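Local coordinates for protein endo-1,3-beta-glucanase (Streptomyces sioyaensis, PDB 3DGT) that hydrolyses internal linkages of 1,3-beta-glucans, the chain described being the family 16 catalytic domain of a longer protein, at residues Phe13-Asp18 / Ala28-Asp33; Thr90-Pro95 / Phe236-Asn241; Gly48-Met53 / Gly78-Gly83; Ala117-Ala122 / Pro262-Val267. All blocks are in the same frame, centred on the assembly; numbering follows the deposited sequence.

The four contacts sample the beta-jelly-roll sandwich of a family 16 glycoside hydrolase. Contacts 1 and 3 close first, joining segments 10 and 25 residues apart; contacts 2 and 4 follow, each spanning about 140 residues, and their segments alternate along the chain. Strand 80-87 of contact 3 pairs with strand 30-32 of contact 1 and strand 236-244 of contact 2, which in turn pairs with strand 119-127 of contact 4. Strand 266-276 of contact 4 pairs with strand 9-15 of contact 1, so these pairings interlock early and late parts of the chain. The centres of contacts 3 and 4 lie about 11 Å apart. Those of contacts 2 and 3 are about 25 Å apart.

Contact 1 (Phe13-Asp18 / Ala28-Asp33); sequences FLDDFD and ANWQFD. With MG (magnesium ion), chain B.
Two donors grip a single carboxylate oxygen of D15 from opposite faces of its plane. N29 ND2 reaches D15 OD2 at 3.1 Å on a nearly straight line (173° at the hydrogen), from well above the carboxylate, while W30 NE1 meets the same OD2 at 2.9 Å along a more bent path. Both donors keep the oxygen in their own planes, which would help to fix the rotation of the indole and the amide. The other oxygen is occupied as well: D15 OD1 accepts from F17 N at 2.9 Å, an Asx turn that leads the chain out of strand 9-15. A chi1 of -166° extends D15 to where both oxygens find donors. The second N-H of N29 is taken by a water that also donates to L14 O. Phenyl rings flank the indole: F17 CZ lies 3.7 Å from W30 CZ2, its ring plane 28° from the five-membered ring but slid aside, and F13 CZ comes to 4.1 Å from the same CZ2. One residue past D15, D16 binds magnesium through O and OD1, together with G66 and D269. A buried Asp-Trp link thus joins two strands of the jelly roll next to its magnesium site.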
loop_
_atom_site.group_PDB
_atom_site.type_symbol
_atom_site.label_atom_id
_atom_site.label_comp_id
_atom_site.label_asym_id
_atom_site.label_seq_id
_atom_site.Cartn_x
_atom_site.Cartn_y
_atom_site.Cartn_z
ATOM N N PHE A 13 0.821 -16.048 3.649
ATOM C CA PHE A 13 -0.504 -15.416 3.686
ATOM C C PHE A 13 -1.037 -15.355 2.272
ATOM O O PHE A 13 -0.304 -15.016 1.346
ATOM C CB PHE A 13 -0.394 -13.986 4.243
ATOM C CG PHE A 13 -1.682 -13.186 4.183
ATOM C CD1 PHE A 13 -2.573 -13.210 5.247
ATOM C CD2 PHE A 13 -1.995 -12.399 3.068
ATOM C CE1 PHE A 13 -3.762 -12.466 5.213
ATOM C CE2 PHE A 13 -3.176 -11.649 3.025
ATOM C CZ PHE A 13 -4.058 -11.681 4.096
ATOM N N LEU A 14 -2.313 -15.661 2.096
ATOM C CA LEU A 14 -2.962 -15.378 0.821
ATOM C C LEU A 14 -4.424 -15.066 1.043
ATOM O O LEU A 14 -5.159 -15.882 1.588
ATOM C CB LEU A 14 -2.818 -16.546 -0.168
ATOM C CG LEU A 14 -3.601 -16.404 -1.487
ATOM C CD1 LEU A 14 -3.068 -15.265 -2.346
ATOM C CD2 LEU A 14 -3.564 -17.703 -2.267
ATOM N N ASP A 15 -4.846 -13.882 0.619
ATOM C CA ASP A 15 -6.275 -13.620 0.475
ATOM C C ASP A 15 -6.499 -13.256 -0.972
ATOM O O ASP A 15 -5.986 -12.238 -1.452
ATOM C CB ASP A 15 -6.757 -12.484 1.385
ATOM C CG ASP A 15 -8.272 -12.425 1.493
ATOM O OD1 ASP A 15 -8.981 -12.926 0.589
ATOM O OD2 ASP A 15 -8.755 -11.869 2.501
ATOM N N ASP A 16 -7.234 -14.121 -1.665
ATOM C CA ASP A 16 -7.538 -13.937 -3.070
ATOM C C ASP A 16 -8.924 -13.319 -3.307
ATOM O O ASP A 16 -9.367 -13.204 -4.457
ATOM C CB ASP A 16 -7.366 -15.260 -3.840
ATOM C CG ASP A 16 -6.571 -15.088 -5.127
ATOM O OD1 ASP A 16 -6.873 -14.143 -5.878
ATOM O OD2 ASP A 16 -5.653 -15.903 -5.388
ATOM N N PHE A 17 -9.590 -12.895 -2.228
ATOM C CA PHE A 17 -10.811 -12.076 -2.332
ATOM C C PHE A 17 -11.926 -12.732 -3.145
ATOM O O PHE A 17 -12.669 -12.060 -3.852
ATOM C CB PHE A 17 -10.473 -10.666 -2.847
ATOM C CG PHE A 17 -9.534 -9.908 -1.951
ATOM C CD1 PHE A 17 -9.922 -9.559 -0.659
ATOM C CD2 PHE A 17 -8.279 -9.510 -2.404
ATOM C CE1 PHE A 17 -9.069 -8.851 0.176
ATOM C CE2 PHE A 17 -7.407 -8.796 -1.573
ATOM C CZ PHE A 17 -7.809 -8.468 -0.273
ATOM N N ASP A 18 -12.033 -14.052 -3.023
ATOM C CA ASP A 18 -13.121 -14.785 -3.639
ATOM C C ASP A 18 -14.351 -14.695 -2.751
ATOM O O ASP A 18 -14.248 -14.566 -1.527
ATOM C CB ASP A 18 -12.711 -16.244 -3.896
ATOM C CG ASP A 18 -11.549 -16.355 -4.875
ATOM O OD1 ASP A 18 -11.606 -15.697 -5.945
ATOM O OD2 ASP A 18 -10.584 -17.088 -4.556
ATOM N N ALA A 28 -11.415 -12.193 9.260
ATOM C CA ALA A 28 -10.366 -12.981 9.913
ATOM C C ALA A 28 -8.993 -12.493 9.445
ATOM O O ALA A 28 -8.011 -12.614 10.181
ATOM C CB ALA A 28 -10.522 -14.461 9.637
ATOM N N ASN A 29 -8.943 -11.934 8.230
ATOM C CA ASN A 29 -7.693 -11.473 7.629
ATOM C C ASN A 29 -7.490 -9.972 7.691
ATOM O O ASN A 29 -6.354 -9.507 7.662
ATOM C CB ASN A 29 -7.641 -11.874 6.155
ATOM C CG ASN A 29 -7.454 -13.354 5.947
ATOM O OD1 ASN A 29 -6.986 -14.078 6.826
ATOM N ND2 ASN A 29 -7.802 -13.811 4.759
ATOM N N TRP A 30 -8.590 -9.215 7.737
ATOM C CA TRP A 30 -8.551 -7.759 7.582
ATOM C C TRP A 30 -9.321 -7.042 8.670
ATOM O O TRP A 30 -10.370 -7.506 9.110
ATOM C CB TRP A 30 -9.133 -7.356 6.222
ATOM C CG TRP A 30 -8.386 -7.963 5.090
ATOM C CD1 TRP A 30 -8.698 -9.112 4.435
ATOM C CD2 TRP A 30 -7.176 -7.477 4.503
ATOM N NE1 TRP A 30 -7.753 -9.383 3.472
ATOM C CE2 TRP A 30 -6.808 -8.391 3.490
ATOM C CE3 TRP A 30 -6.367 -6.357 4.730
ATOM C CZ2 TRP A 30 -5.665 -8.209 2.698
ATOM C CZ3 TRP A 30 -5.225 -6.178 3.939
ATOM C CH2 TRP A 30 -4.887 -7.100 2.942
ATOM N N GLN A 31 -8.784 -5.903 9.083
ATOM C CA GLN A 31 -9.512 -4.971 9.938
ATOM C C GLN A 31 -9.711 -3.632 9.247
ATOM O O GLN A 31 -8.888 -3.210 8.437
ATOM C CB GLN A 31 -8.838 -4.801 11.299
ATOM C CG GLN A 31 -7.360 -4.479 11.268
ATOM C CD GLN A 31 -6.736 -4.670 12.634
ATOM O OE1 GLN A 31 -6.745 -5.773 13.194
ATOM N NE2 GLN A 31 -6.222 -3.593 13.193
ATOM N N PHE A 32 -10.809 -2.963 9.576
ATOM C CA PHE A 32 -11.141 -1.685 8.961
ATOM C C PHE A 32 -10.579 -0.502 9.732
ATOM O O PHE A 32 -10.700 -0.427 10.957
ATOM C CB PHE A 32 -12.659 -1.507 8.915
ATOM C CG PHE A 32 -13.364 -2.478 8.020
ATOM C CD1 PHE A 32 -13.482 -2.222 6.657
ATOM C CD2 PHE A 32 -13.933 -3.636 8.540
ATOM C CE1 PHE A 32 -14.140 -3.113 5.817
ATOM C CE2 PHE A 32 -14.596 -4.538 7.701
ATOM C CZ PHE A 32 -14.699 -4.269 6.339
ATOM N N ASP A 33 -9.981 0.434 8.998
ATOM C CA ASP A 33 -9.669 1.751 9.550
ATOM C C ASP A 33 -10.845 2.647 9.177
ATOM O O ASP A 33 -11.344 2.579 8.054
ATOM C CB ASP A 33 -8.372 2.301 8.940
ATOM C CG ASP A 33 -7.142 1.525 9.360
ATOM O OD1 ASP A 33 -7.188 0.818 10.378
ATOM O OD2 ASP A 33 -6.105 1.643 8.667
HETATM MG MG MG B . -8.481 -12.894 -6.314
HETATM O O HOH W 1 -6.751 -16.400 3.922
HETATM O O HOH W 2 -9.426 -14.540 -7.125
#

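Contact 2 (Thr90-Pro95 / Phe236-Asn241)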
loop_
_atom_site.group_PDB
_atom_site.type_symbol
_atom_site.label_atom_id
_atom_site.label_comp_id
_atom_site.label_asym_id
_atom_site.label_seq_id
_atom_site.Cartn_x
_atom_site.Cartn_y
_atom_site.Cartn_z
ATOM N N THR A 90 0.373 -8.912 12.017
ATOM C CA THR A 90 1.445 -7.931 12.081
ATOM C C THR A 90 2.811 -8.605 12.067
ATOM O O THR A 90 3.819 -7.947 12.301
ATOM C CB THR A 90 1.375 -7.087 13.371
ATOM O OG1 THR A 90 1.478 -7.942 14.520
ATOM C CG2 THR A 90 0.083 -6.307 13.443
ATOM N N ASP A 91 2.843 -9.899 11.771
ATOM C CA ASP A 91 4.039 -10.712 12.038
ATOM C C ASP A 91 5.004 -10.875 10.865
ATOM O O ASP A 91 6.077 -11.439 11.042
ATOM C CB ASP A 91 3.633 -12.092 12.553
ATOM C CG ASP A 91 2.746 -12.831 11.585
ATOM O OD1 ASP A 91 1.516 -12.604 11.633
ATOM O OD2 ASP A 91 3.269 -13.642 10.784
ATOM N N PHE A 92 4.623 -10.394 9.679
ATOM C CA PHE A 92 5.384 -10.633 8.447
ATOM C C PHE A 92 6.811 -10.106 8.531
ATOM O O PHE A 92 7.023 -8.904 8.643
ATOM C CB PHE A 92 4.678 -10.000 7.247
ATOM C CG PHE A 92 3.227 -10.416 7.093
ATOM C CD1 PHE A 92 2.869 -11.756 7.052
ATOM C CD2 PHE A 92 2.225 -9.457 6.975
ATOM C CE1 PHE A 92 1.531 -12.138 6.899
ATOM C CE2 PHE A 92 0.882 -9.827 6.821
ATOM C CZ PHE A 92 0.538 -11.167 6.792
ATOM N N GLN A 93 7.768 -11.033 8.480
ATOM C CA GLN A 93 9.199 -10.755 8.593
ATOM C C GLN A 93 9.942 -12.050 8.308
ATOM O O GLN A 93 9.701 -13.052 8.982
ATOM C CB GLN A 93 9.553 -10.280 10.012
ATOM C CG GLN A 93 11.049 -10.010 10.225
ATOM C CD GLN A 93 11.413 -9.726 11.668
ATOM O OE1 GLN A 93 10.612 -9.930 12.576
ATOM N NE2 GLN A 93 12.637 -9.273 11.883
ATOM N N PRO A 94 10.868 -12.035 7.332
ATOM C CA PRO A 94 11.634 -13.248 7.079
ATOM C C PRO A 94 12.672 -13.434 8.171
ATOM O O PRO A 94 13.117 -12.451 8.756
ATOM C CB PRO A 94 12.343 -12.948 5.762
ATOM C CG PRO A 94 12.490 -11.465 5.725
ATOM C CD PRO A 94 11.281 -10.918 6.468
ATOM N N PRO A 95 13.066 -14.691 8.455
ATOM C CA PRO A 95 14.168 -14.814 9.413
ATOM C C PRO A 95 15.481 -14.419 8.767
ATOM O O PRO A 95 15.558 -14.347 7.538
ATOM C CB PRO A 95 14.175 -16.306 9.740
ATOM C CG PRO A 95 13.619 -16.944 8.503
ATOM C CD PRO A 95 12.558 -15.996 8.021
ATOM N N PHE A 236 5.653 -6.617 10.051
ATOM C CA PHE A 236 4.882 -5.545 9.430
ATOM C C PHE A 236 3.449 -6.022 9.242
ATOM O O PHE A 236 3.201 -7.225 9.118
ATOM C CB PHE A 236 5.438 -5.195 8.045
ATOM C CG PHE A 236 6.693 -4.369 8.058
ATOM C CD1 PHE A 236 7.923 -4.935 8.386
ATOM C CD2 PHE A 236 6.660 -3.029 7.688
ATOM C CE1 PHE A 236 9.092 -4.166 8.374
ATOM C CE2 PHE A 236 7.822 -2.260 7.672
ATOM C CZ PHE A 236 9.038 -2.827 8.013
ATOM N N PHE A 237 2.514 -5.077 9.227
ATOM C CA PHE A 237 1.182 -5.336 8.690
ATOM C C PHE A 237 1.043 -4.688 7.311
ATOM O O PHE A 237 1.845 -3.826 6.939
ATOM C CB PHE A 237 0.063 -4.913 9.664
ATOM C CG PHE A 237 0.195 -3.510 10.209
ATOM C CD1 PHE A 237 0.980 -3.250 11.331
ATOM C CD2 PHE A 237 -0.497 -2.449 9.630
ATOM C CE1 PHE A 237 1.084 -1.949 11.847
ATOM C CE2 PHE A 237 -0.388 -1.146 10.143
ATOM C CZ PHE A 237 0.403 -0.902 11.252
ATOM N N VAL A 238 0.051 -5.152 6.553
ATOM C CA VAL A 238 -0.196 -4.711 5.178
ATOM C C VAL A 238 -1.454 -3.853 5.157
ATOM O O VAL A 238 -2.421 -4.147 5.865
ATOM C CB VAL A 238 -0.363 -5.932 4.230
ATOM C CG1 VAL A 238 -0.826 -5.497 2.832
ATOM C CG2 VAL A 238 0.937 -6.735 4.158
ATOM N N ILE A 239 -1.430 -2.795 4.350
ATOM C CA ILE A 239 -2.558 -1.865 4.224
ATOM C C ILE A 239 -2.944 -1.703 2.750
ATOM O O ILE A 239 -2.070 -1.618 1.882
ATOM C CB ILE A 239 -2.228 -0.466 4.834
ATOM C CG1 ILE A 239 -1.713 -0.573 6.277
ATOM C CG2 ILE A 239 -3.439 0.464 4.772
ATOM C CD1 ILE A 239 -0.189 -0.599 6.389
ATOM N N LEU A 240 -4.251 -1.685 2.475
ATOM C CA LEU A 240 -4.803 -1.312 1.161
ATOM C C LEU A 240 -5.762 -0.144 1.369
ATOM O O LEU A 240 -6.604 -0.188 2.259
ATOM C CB LEU A 240 -5.581 -2.480 0.549
ATOM C CG LEU A 240 -4.765 -3.684 0.078
ATOM C CD1 LEU A 240 -5.698 -4.864 -0.120
ATOM C CD2 LEU A 240 -4.035 -3.374 -1.208
ATOM N N ASN A 241 -5.641 0.897 0.552
ATOM C CA ASN A 241 -6.553 2.030 0.645
ATOM C C ASN A 241 -6.647 2.820 -0.636
ATOM O O ASN A 241 -5.801 2.698 -1.516
ATOM C CB ASN A 241 -6.133 2.972 1.786
ATOM C CG ASN A 241 -4.783 3.620 1.540
ATOM O OD1 ASN A 241 -3.738 3.004 1.741
ATOM N ND2 ASN A 241 -4.801 4.869 1.099
#
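The F92 ring and V238 cross at about a right angle where the loop after strand 80-87 folds over the start of strand 236-244 in the jelly roll. F92 CE2 lies 4.1 Å from V238 CG2, and F92 CD2 rests closer still, 3.2 Å from the backbone F236 O. With CG anti to the carbonyl carbon (chi1 -53°), the F92 ring is turned toward the strand; L100 and V102 of strand 99-107 line the same hydrophobic region, and F92 CE1 packs on F13 CB of contact 1. An alanine at F92 is likely to open a gap between V238, L100 and F13, weakening the loop's apolar hold on the sandwich. A second pairing is formed by T90, whose methyl CG2 approaches the F237 ring obliquely, 3.8 Å from CD1. R131 makes a cation-pi contact with that same ring, so F237 is held by a methyl and a charge. F236 meets a carbonyl instead: F92 O lies near the plane of its ring, at the edge. That carbonyl also accepts the one hydrogen bond between the segments, from F236 N at 3.0 Å, bent to 135° at the hydrogen, the donor tilted 24° from the carbonyl plane.

Contact 3 (Gly48-Met53 / Gly78-Gly83)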
loop_
_atom_site.group_PDB
_atom_site.type_symbol
_atom_site.label_atom_id
_atom_site.label_comp_id
_atom_site.label_asym_id
_atom_site.label_seq_id
_atom_site.Cartn_x
_atom_site.Cartn_y
_atom_site.Cartn_z
ATOM N N GLY A 48 -3.454 15.151 5.234
ATOM C CA GLY A 48 -4.390 16.185 4.781
ATOM C C GLY A 48 -5.489 15.677 3.861
ATOM O O GLY A 48 -6.299 16.474 3.365
ATOM N N GLU A 49 -5.536 14.366 3.626
ATOM C CA GLU A 49 -6.591 13.794 2.791
ATOM C C GLU A 49 -7.969 14.081 3.385
ATOM O O GLU A 49 -8.117 14.241 4.607
ATOM C CB GLU A 49 -6.389 12.293 2.588
ATOM C CG GLU A 49 -6.491 11.448 3.845
ATOM C CD GLU A 49 -5.867 10.084 3.655
ATOM O OE1 GLU A 49 -4.644 10.027 3.445
ATOM O OE2 GLU A 49 -6.595 9.064 3.711
ATOM N N VAL A 50 -8.973 14.156 2.514
ATOM C CA VAL A 50 -10.267 14.728 2.911
ATOM C C VAL A 50 -11.413 13.736 3.149
ATOM O O VAL A 50 -12.483 14.120 3.610
ATOM C CB VAL A 50 -10.746 15.814 1.918
ATOM C CG1 VAL A 50 -9.697 16.928 1.782
ATOM C CG2 VAL A 50 -11.080 15.206 0.557
ATOM N N GLU A 51 -11.199 12.463 2.842
ATOM C CA GLU A 51 -12.267 11.486 2.987
ATOM C C GLU A 51 -12.393 11.017 4.426
ATOM O O GLU A 51 -11.448 11.132 5.218
ATOM C CB GLU A 51 -12.014 10.274 2.078
ATOM C CG GLU A 51 -11.115 9.184 2.691
ATOM C CD GLU A 51 -9.675 9.614 2.899
ATOM O OE1 GLU A 51 -9.157 10.419 2.092
ATOM O OE2 GLU A 51 -9.050 9.116 3.869
ATOM N N SER A 52 -13.558 10.453 4.738
ATOM C CA SER A 52 -13.725 9.641 5.925
ATOM C C SER A 52 -13.761 8.178 5.467
ATOM O O SER A 52 -14.504 7.826 4.553
ATOM C CB SER A 52 -15.025 10.022 6.632
ATOM O OG SER A 52 -15.215 9.251 7.811
ATOM N N MET A 53 -12.946 7.334 6.091
ATOM C CA MET A 53 -12.905 5.914 5.743
ATOM C C MET A 53 -14.073 5.203 6.419
ATOM O O MET A 53 -14.473 5.564 7.533
ATOM C CB MET A 53 -11.553 5.285 6.140
ATOM C CG MET A 53 -10.362 5.881 5.400
ATOM S SD MET A 53 -10.489 5.453 3.657
ATOM C CE MET A 53 -8.893 5.938 3.018
ATOM N N GLY A 78 -21.454 16.451 -0.725
ATOM C CA GLY A 78 -20.058 16.747 -1.059
ATOM C C GLY A 78 -19.017 16.047 -0.199
ATOM O O GLY A 78 -17.820 16.351 -0.294
ATOM N N ASN A 79 -19.463 15.111 0.639
ATOM C CA ASN A 79 -18.567 14.381 1.542
ATOM C C ASN A 79 -17.957 13.181 0.843
ATOM O O ASN A 79 -18.676 12.341 0.282
ATOM C CB ASN A 79 -19.326 13.859 2.765
ATOM C CG ASN A 79 -19.966 14.953 3.580
ATOM O OD1 ASN A 79 -21.166 14.895 3.867
ATOM N ND2 ASN A 79 -19.185 15.943 3.969
ATOM N N TRP A 80 -16.637 13.072 0.921
ATOM C CA TRP A 80 -15.928 11.911 0.394
ATOM C C TRP A 80 -15.793 10.814 1.426
ATOM O O TRP A 80 -15.477 11.078 2.586
ATOM C CB TRP A 80 -14.532 12.304 -0.101
ATOM C CG TRP A 80 -14.531 12.985 -1.443
ATOM C CD1 TRP A 80 -14.488 14.326 -1.682
ATOM C CD2 TRP A 80 -14.580 12.346 -2.724
ATOM N NE1 TRP A 80 -14.509 14.565 -3.038
ATOM C CE2 TRP A 80 -14.566 13.365 -3.698
ATOM C CE3 TRP A 80 -14.652 11.004 -3.140
ATOM C CZ2 TRP A 80 -14.609 13.092 -5.068
ATOM C CZ3 TRP A 80 -14.687 10.728 -4.508
ATOM C CH2 TRP A 80 -14.659 11.774 -5.455
ATOM N N THR A 81 -16.045 9.580 0.990
ATOM C CA THR A 81 -15.730 8.389 1.780
ATOM C C THR A 81 -14.875 7.457 0.948
ATOM O O THR A 81 -14.889 7.524 -0.274
ATOM C CB THR A 81 -16.990 7.615 2.254
ATOM O OG1 THR A 81 -17.856 7.352 1.138
ATOM C CG2 THR A 81 -17.735 8.404 3.324
ATOM N N SER A 82 -14.104 6.597 1.611
ATOM C CA SER A 82 -13.366 5.562 0.906
ATOM C C SER A 82 -13.088 4.409 1.855
ATOM O O SER A 82 -13.700 4.324 2.922
ATOM C CB SER A 82 -12.070 6.128 0.323
ATOM O OG SER A 82 -11.541 5.230 -0.637
ATOM N N GLY A 83 -12.180 3.520 1.461
ATOM C CA GLY A 83 -11.828 2.353 2.270
ATOM C C GLY A 83 -10.345 2.292 2.561
ATOM O O GLY A 83 -9.518 2.749 1.766
HETATM O O HOH W 3 -14.849 14.937 2.235
#
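M53 presses its sulfur against the backbone of S82 and G83, the close end of a contact that opens toward solvent near V50. The chain of M53 bends at chi2 (-67°) and folds back over strand 80-87: SD lies 3.3 Å from both S82 C and G83 C, a tight fit, and its methyl CE comes to 3.5 Å from G83 O. S82 CB meets two neighbouring side chains on one side, 3.8 Å from M53 SD and 4.0 Å from E51 CG. Behind this packing the polar ends are satisfied by strand 236-244, since S82 OG bonds V242 O and E51 OE1 accepts from M244 N.

Here strand 52-53 runs parallel to strand 80-87, a short parallel addition to a jelly roll otherwise built of antiparallel pairs. S52 N donates to W80 O at 3.0 Å, and S52 O in turn accepts from S82 N, which comes from above the carbonyl plane (39° out of it). Side chains alternate accordingly: S52 and T81 share one face, M53 and S82 the other.

Before E51 and W80 the segments diverge. No direct backbone bond joins V50 to W80; a water donates to V50 O and accepts from W80 N, and lies in the indole plane at the ring's edge. The exposed V50 barely reaches the ring, its CG2 approaching W80 CD1 obliquely at 4.2 Å.

Contact 4 (Ala117-Ala122 / Pro262-Val267)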
loop_
_atom_site.group_PDB
_atom_site.type_symbol
_atom_site.label_atom_id
_atom_site.label_comp_id
_atom_site.label_asym_id
_atom_site.label_seq_id
_atom_site.Cartn_x
_atom_site.Cartn_y
_atom_site.Cartn_z
ATOM N N ALA A 117 -8.410 13.753 -10.322
ATOM C CA ALA A 117 -7.647 14.611 -9.426
ATOM C C ALA A 117 -7.958 14.284 -7.971
ATOM O O ALA A 117 -9.120 14.331 -7.532
ATOM C CB ALA A 117 -7.913 16.077 -9.732
ATOM N N GLY A 118 -6.917 13.921 -7.231
ATOM C CA GLY A 118 -7.072 13.568 -5.822
ATOM C C GLY A 118 -7.001 12.081 -5.506
ATOM O O GLY A 118 -6.750 11.712 -4.362
ATOM N N TYR A 119 -7.214 11.227 -6.505
ATOM C CA TYR A 119 -7.188 9.773 -6.287
ATOM C C TYR A 119 -5.797 9.320 -5.866
ATOM O O TYR A 119 -4.828 9.515 -6.603
ATOM C CB TYR A 119 -7.583 9.011 -7.554
ATOM C CG TYR A 119 -9.059 8.713 -7.694
ATOM C CD1 TYR A 119 -9.947 9.669 -8.191
ATOM C CD2 TYR A 119 -9.556 7.451 -7.384
ATOM C CE1 TYR A 119 -11.309 9.376 -8.338
ATOM C CE2 TYR A 119 -10.908 7.146 -7.533
ATOM C CZ TYR A 119 -11.770 8.111 -7.999
ATOM O OH TYR A 119 -13.101 7.806 -8.145
ATOM N N TRP A 120 -5.715 8.694 -4.697
ATOM C CA TRP A 120 -4.439 8.226 -4.156
ATOM C C TRP A 120 -4.538 6.781 -3.653
ATOM O O TRP A 120 -4.626 6.539 -2.458
ATOM C CB TRP A 120 -3.994 9.191 -3.047
ATOM C CG TRP A 120 -2.666 8.937 -2.362
ATOM C CD1 TRP A 120 -1.716 7.994 -2.674
ATOM C CD2 TRP A 120 -2.122 9.706 -1.288
ATOM N NE1 TRP A 120 -0.635 8.113 -1.824
ATOM C CE2 TRP A 120 -0.864 9.157 -0.964
ATOM C CE3 TRP A 120 -2.596 10.792 -0.539
ATOM C CZ2 TRP A 120 -0.064 9.679 0.053
ATOM C CZ3 TRP A 120 -1.804 11.302 0.469
ATOM C CH2 TRP A 120 -0.552 10.749 0.759
ATOM N N PRO A 121 -4.527 5.811 -4.580
ATOM C CA PRO A 121 -4.492 4.407 -4.182
ATOM C C PRO A 121 -3.135 4.026 -3.593
ATOM O O PRO A 121 -2.100 4.610 -3.953
ATOM C CB PRO A 121 -4.720 3.668 -5.504
ATOM C CG PRO A 121 -4.128 4.589 -6.534
ATOM C CD PRO A 121 -4.516 5.965 -6.049
ATOM N N ALA A 122 -3.140 3.048 -2.700
ATOM C CA ALA A 122 -1.900 2.596 -2.064
ATOM C C ALA A 122 -2.000 1.158 -1.584
ATOM O O ALA A 122 -3.070 0.687 -1.166
ATOM C CB ALA A 122 -1.501 3.518 -0.922
ATOM N N PRO A 262 -16.294 10.307 -8.512
ATOM C CA PRO A 262 -16.269 9.181 -7.595
ATOM C C PRO A 262 -16.567 7.887 -8.351
ATOM O O PRO A 262 -16.886 7.915 -9.546
ATOM C CB PRO A 262 -17.420 9.491 -6.641
ATOM C CG PRO A 262 -18.422 10.197 -7.527
ATOM C CD PRO A 262 -17.546 11.085 -8.391
ATOM N N GLY A 263 -16.457 6.763 -7.657
ATOM C CA GLY A 263 -16.967 5.509 -8.197
ATOM C C GLY A 263 -15.999 4.677 -9.014
ATOM O O GLY A 263 -16.410 3.698 -9.647
ATOM N N HIS A 264 -14.716 5.042 -8.993
ATOM C CA HIS A 264 -13.687 4.263 -9.693
ATOM C C HIS A 264 -12.875 3.452 -8.695
ATOM O O HIS A 264 -12.025 4.009 -8.008
ATOM C CB HIS A 264 -12.784 5.183 -10.523
ATOM C CG HIS A 264 -13.525 5.944 -11.572
ATOM N ND1 HIS A 264 -13.906 5.371 -12.764
ATOM C CD2 HIS A 264 -13.970 7.221 -11.603
ATOM C CE1 HIS A 264 -14.540 6.270 -13.497
ATOM N NE2 HIS A 264 -14.592 7.401 -12.816
ATOM N N PRO A 265 -13.150 2.133 -8.600
ATOM C CA PRO A 265 -12.456 1.339 -7.582
ATOM C C PRO A 265 -11.008 0.992 -7.893
ATOM O O PRO A 265 -10.641 0.836 -9.058
ATOM C CB PRO A 265 -13.276 0.046 -7.536
ATOM C CG PRO A 265 -13.797 -0.108 -8.942
ATOM C CD PRO A 265 -14.125 1.324 -9.363
ATOM N N MET A 266 -10.202 0.848 -6.845
ATOM C CA MET A 266 -9.007 0.025 -6.961
ATOM C C MET A 266 -9.503 -1.417 -6.886
ATOM O O MET A 266 -10.299 -1.764 -6.006
ATOM C CB MET A 266 -8.026 0.302 -5.833
ATOM C CG MET A 266 -6.784 -0.595 -5.910
ATOM S SD MET A 266 -5.443 -0.070 -4.823
ATOM C CE MET A 266 -6.170 -0.350 -3.208
ATOM N N VAL A 267 -9.066 -2.232 -7.844
ATOM C CA VAL A 267 -9.530 -3.605 -7.991
ATOM C C VAL A 267 -8.369 -4.534 -7.642
ATOM O O VAL A 267 -7.385 -4.582 -8.376
ATOM C CB VAL A 267 -10.010 -3.878 -9.434
ATOM C CG1 VAL A 267 -10.586 -5.280 -9.538
ATOM C CG2 VAL A 267 -11.063 -2.856 -9.864
#
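Y119 reaches from strand 119-127 to the backbone turn at P262-H264. CB points at the other segment but is still too far back to touch it. The torsion at chi1 is displaced from a staggered value (-91°), which swings the ring toward H264. Along the ring, CE2 comes to 3.4 Å from H264 O, which lies near the ring plane at its edge, and CZ is 4.0 Å from H264 CB. At the end, OH receives a weak hydrogen bond from H264 N at 3.3 Å (153° at the hydrogen) and is also bonded to E261 O, so the buried phenol links two backbone groups of the turn. The same oxygen lies at the edge of the imidazole, in its plane, 3.6 Å from H264 CD2; the two side chains cross at about a right angle. E261 OE1 also bonds H264 NE2, a second hold on the imidazole. A phenylalanine in place of Y119 would probably leave E261 O without its donor and H264 N without its acceptor, freeing the turn to shift.

Further along, M266 runs out extended at chi1 (178°) and packs SD 3.9 Å from P121 CB, its bent end placing CE near A122 O. Y119 touches P72 of strand 68-74 and M244 of strand 236-244, while M266 touches V242 of strand 236-244 and M146 of strand 146-147, and neighbouring W120 meets F248 of helix 247-250 edge-to-face.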